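Protein adenylyltransferase (Bartonella henselae str. Houston-1, PDB 5NH2) transfers AMP from ATP to tyrosine or threonine residues of host target proteins through its Fic domain, serving the bacterium as a virulence factor. Local coordinates at residues R230-A240 with V262-N270. Numbering follows the deposited sequence.
Sequences RNVNDRPVMVA and VKGAYIIGN
Tyr266 pairs with Val237 in a short parallel ladder that continues through Met238 with Ile267 and Val239 with Ile268. Four backbone bonds define it: Tyr266 N to Pro236 O (2.8 Å), Met238 N to Tyr266 O, Ile268 N to Met238 O (2.7 Å) and Ala240 N to Ile268 O. Met238, Tyr266 and Ile268 each use both N and O, while Pro236 and Ala240 supply the end acceptor and end donor; the axes of strands 237-239 and 265-270 lie 26° apart.

Tyr266 contributes the greatest buried area of any residue here. Its CG lies anti to the carbonyl carbon (chi1 -66°), which swings the ring back over the 230-235 loop. There Val232 CG1 meets the ring carbon Tyr266 CE2 at 3.5 Å, the two side chains crossing at about a right angle, while Val237 CG2 packs more loosely against Tyr266 CD2. Arg235 brings its guanidinium edge toward the phenol oxygen, with NH1 a distant 4.0 Å from Tyr266 OH. Phe221 of helix 212-227 meets the same ring.

Met238 and Ile267 emerge on the other face and run side by side. Met238 CG sits between its backbone N and carbonyl carbon (chi1 55°), and the chain beyond is extended, so that CE reaches Ile267 CD1 at 3.4 Å. The other branch of the isoleucine, CG2, touches Ala240 CB at 3.7 Å. Pro236 CG closes on Ala265 CB at 3.4 Å where the ladder begins.

Strand 237-239 forms one edge, within this chain, of a mixed five-stranded sheet whose neighbouring strand 265-270 belongs to the intracellular delivery domain, consistent with the OB clan; helix 212-227 packs against Val237 and Val239. The chemistry implies a join whose register is set by the backbone bonds, with apolar packing on both faces and Arg235 bordering the phenol oxygen edge-on without a bond.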
loop_
_atom_site.group_PDB
_atom_site.type_symbol
_atom_site.label_atom_id
_atom_site.label_comp_id
_atom_site.label_asym_id
_atom_site.label_seq_id
_atom_site.Cartn_x
_atom_site.Cartn_y
_atom_site.Cartn_z
ATOM N N ARG A 230 -2.742 12.084 -15.911
ATOM C CA ARG A 230 -2.800 12.955 -14.742
ATOM C C ARG A 230 -2.355 12.189 -13.509
ATOM O O ARG A 230 -2.823 11.077 -13.271
ATOM C CB ARG A 230 -4.207 13.502 -14.526
ATOM C CG ARG A 230 -4.215 15.010 -14.358
ATOM C CD ARG A 230 -5.616 15.597 -14.205
ATOM N NE ARG A 230 -5.575 17.058 -14.058
ATOM C CZ ARG A 230 -6.473 17.777 -13.380
ATOM N NH1 ARG A 230 -7.479 17.172 -12.763
ATOM N NH2 ARG A 230 -6.361 19.100 -13.297
ATOM N N ASN A 231 -1.464 12.795 -12.724
ATOM C CA ASN A 231 -0.937 12.204 -11.496
ATOM C C ASN A 231 -1.684 12.769 -10.293
ATOM O O ASN A 231 -1.541 13.947 -9.968
ATOM C CB ASN A 231 0.552 12.485 -11.349
ATOM C CG ASN A 231 1.182 11.664 -10.227
ATOM O OD1 ASN A 231 0.614 11.537 -9.144
ATOM N ND2 ASN A 231 2.342 11.067 -10.498
ATOM N N VAL A 232 -2.472 11.936 -9.630
ATOM C CA VAL A 232 -3.236 12.351 -8.460
ATOM C C VAL A 232 -2.608 11.905 -7.143
ATOM O O VAL A 232 -3.288 11.933 -6.103
ATOM C CB VAL A 232 -4.686 11.869 -8.553
ATOM C CG1 VAL A 232 -5.464 12.775 -9.499
ATOM C CG2 VAL A 232 -4.712 10.418 -8.977
ATOM N N ASN A 233 -1.383 11.376 -7.171
ATOM C CA ASN A 233 -0.806 10.793 -5.957
ATOM C C ASN A 233 -0.727 11.807 -4.806
ATOM O O ASN A 233 -0.762 11.415 -3.624
ATOM C CB ASN A 233 0.572 10.194 -6.287
ATOM C CG ASN A 233 1.059 9.220 -5.202
ATOM O OD1 ASN A 233 0.255 8.558 -4.511
ATOM N ND2 ASN A 233 2.381 9.145 -5.032
ATOM N N ASP A 234 -0.671 13.108 -5.127
ATOM C CA ASP A 234 -0.615 14.209 -4.170
ATOM C C ASP A 234 -1.985 14.812 -3.798
ATOM O O ASP A 234 -2.021 15.789 -3.050
ATOM C CB ASP A 234 0.288 15.308 -4.710
ATOM C CG ASP A 234 1.745 14.946 -4.587
ATOM O OD1 ASP A 234 2.390 15.418 -3.627
ATOM O OD2 ASP A 234 2.244 14.176 -5.431
ATOM N N ARG A 235 -3.094 14.263 -4.280
ATOM C CA ARG A 235 -4.418 14.794 -3.988
ATOM C C ARG A 235 -5.293 13.771 -3.242
ATOM O O ARG A 235 -5.178 12.549 -3.454
ATOM C CB ARG A 235 -5.129 15.218 -5.286
ATOM C CG ARG A 235 -4.415 16.305 -6.018
ATOM C CD ARG A 235 -4.663 17.583 -5.296
ATOM N NE ARG A 235 -4.210 18.784 -6.005
ATOM C CZ ARG A 235 -4.695 19.224 -7.173
ATOM N NH1 ARG A 235 -5.652 18.549 -7.836
ATOM N NH2 ARG A 235 -4.201 20.342 -7.687
ATOM N N PRO A 236 -6.202 14.248 -2.388
ATOM C CA PRO A 236 -7.240 13.364 -1.851
ATOM C C PRO A 236 -8.165 12.881 -2.962
ATOM O O PRO A 236 -8.616 13.666 -3.806
ATOM C CB PRO A 236 -7.974 14.251 -0.828
ATOM C CG PRO A 236 -7.598 15.653 -1.148
ATOM C CD PRO A 236 -6.286 15.632 -1.868
ATOM N N VAL A 237 -8.402 11.566 -2.978
ATOM C CA VAL A 237 -9.319 10.886 -3.899
ATOM C C VAL A 237 -10.150 9.927 -3.058
ATOM O O VAL A 237 -9.596 9.064 -2.369
ATOM C CB VAL A 237 -8.582 10.118 -5.017
ATOM C CG1 VAL A 237 -9.575 9.445 -6.008
ATOM C CG2 VAL A 237 -7.645 11.077 -5.765
ATOM N N MET A 238 -11.460 10.114 -3.040
ATOM C CA MET A 238 -12.269 9.238 -2.215
ATOM C C MET A 238 -13.669 9.186 -2.781
ATOM O O MET A 238 -14.072 10.009 -3.621
ATOM C CB MET A 238 -12.314 9.680 -0.753
ATOM C CG MET A 238 -12.763 11.072 -0.614
ATOM S SD MET A 238 -12.163 11.798 0.911
ATOM C CE MET A 238 -12.843 13.425 0.712
ATOM N N VAL A 239 -14.394 8.189 -2.314
ATOM C CA VAL A 239 -15.759 7.990 -2.736
ATOM C C VAL A 239 -16.653 8.693 -1.741
ATOM O O VAL A 239 -16.446 8.580 -0.527
ATOM C CB VAL A 239 -16.074 6.500 -2.834
ATOM C CG1 VAL A 239 -17.595 6.255 -2.913
ATOM C CG2 VAL A 239 -15.349 5.955 -4.067
ATOM N N ALA A 240 -17.623 9.448 -2.256
ATOM C CA ALA A 240 -18.555 10.166 -1.404
ATOM C C ALA A 240 -19.148 9.250 -0.342
ATOM O O ALA A 240 -19.519 8.106 -0.625
ATOM C CB ALA A 240 -19.669 10.761 -2.262
ATOM N N VAL A 262 -13.723 19.267 -4.988
ATOM C CA VAL A 262 -14.084 20.048 -3.800
ATOM C C VAL A 262 -12.805 20.511 -3.106
ATOM O O VAL A 262 -12.118 19.710 -2.455
ATOM C CB VAL A 262 -14.966 19.252 -2.825
ATOM C CG1 VAL A 262 -15.213 20.079 -1.574
ATOM C CG2 VAL A 262 -16.307 18.854 -3.471
ATOM N N LYS A 263 -12.513 21.810 -3.196
ATOM C CA LYS A 263 -11.319 22.376 -2.569
ATOM C C LYS A 263 -10.071 21.538 -2.885
ATOM O O LYS A 263 -9.236 21.262 -2.018
ATOM C CB LYS A 263 -11.529 22.542 -1.051
ATOM C CG LYS A 263 -12.614 23.577 -0.713
ATOM C CD LYS A 263 -12.809 23.816 0.786
ATOM C CE LYS A 263 -14.009 24.784 1.039
ATOM N NZ LYS A 263 -13.732 26.270 0.922
ATOM N N GLY A 264 -9.939 21.134 -4.153
ATOM C CA GLY A 264 -8.802 20.377 -4.622
ATOM C C GLY A 264 -8.931 18.872 -4.504
ATOM O O GLY A 264 -8.165 18.154 -5.147
ATOM N N ALA A 265 -9.859 18.377 -3.687
ATOM C CA ALA A 265 -10.072 16.944 -3.532
ATOM C C ALA A 265 -10.950 16.384 -4.651
ATOM O O ALA A 265 -11.844 17.064 -5.158
ATOM C CB ALA A 265 -10.726 16.656 -2.174
ATOM N N TYR A 266 -10.734 15.107 -4.995
ATOM C CA TYR A 266 -11.639 14.385 -5.903
ATOM C C TYR A 266 -12.608 13.477 -5.124
ATOM O O TYR A 266 -12.174 12.562 -4.403
ATOM C CB TYR A 266 -10.855 13.554 -6.921
ATOM C CG TYR A 266 -10.054 14.365 -7.886
ATOM C CD1 TYR A 266 -10.667 15.026 -8.932
ATOM C CD2 TYR A 266 -8.679 14.451 -7.771
ATOM C CE1 TYR A 266 -9.929 15.775 -9.836
ATOM C CE2 TYR A 266 -7.932 15.180 -8.668
ATOM C CZ TYR A 266 -8.566 15.845 -9.690
ATOM O OH TYR A 266 -7.832 16.581 -10.575
ATOM N N ILE A 267 -13.914 13.708 -5.318
ATOM C CA ILE A 267 -15.015 12.972 -4.693
ATOM C C ILE A 267 -15.703 12.158 -5.786
ATOM O O ILE A 267 -16.278 12.737 -6.718
ATOM C CB ILE A 267 -16.026 13.926 -4.021
ATOM C CG1 ILE A 267 -15.305 15.010 -3.218
ATOM C CG2 ILE A 267 -16.951 13.172 -3.102
ATOM C CD1 ILE A 267 -14.331 14.443 -2.159
ATOM N N ILE A 268 -15.672 10.815 -5.679
ATOM C CA ILE A 268 -16.296 9.935 -6.675
ATOM C C ILE A 268 -17.664 9.499 -6.167
ATOM O O ILE A 268 -17.840 9.220 -4.976
ATOM C CB ILE A 268 -15.424 8.700 -7.007
ATOM C CG1 ILE A 268 -13.956 9.085 -7.234
ATOM C CG2 ILE A 268 -15.961 7.962 -8.263
ATOM C CD1 ILE A 268 -13.779 10.208 -8.165
ATOM N N GLY A 269 -18.646 9.429 -7.081
ATOM C CA GLY A 269 -19.968 8.939 -6.744
ATOM C C GLY A 269 -20.560 8.166 -7.891
ATOM O O GLY A 269 -20.043 8.170 -9.018
ATOM N N ASN A 270 -21.661 7.476 -7.599
ATOM C CA ASN A 270 -22.318 6.618 -8.568
ATOM C C ASN A 270 -23.182 7.464 -9.495
ATOM O O ASN A 270 -23.888 8.356 -9.023
ATOM C CB ASN A 270 -23.171 5.600 -7.823
ATOM C CG ASN A 270 -23.584 4.445 -8.684
ATOM O OD1 ASN A 270 -24.236 4.618 -9.717
ATOM N ND2 ASN A 270 -23.193 3.241 -8.268
#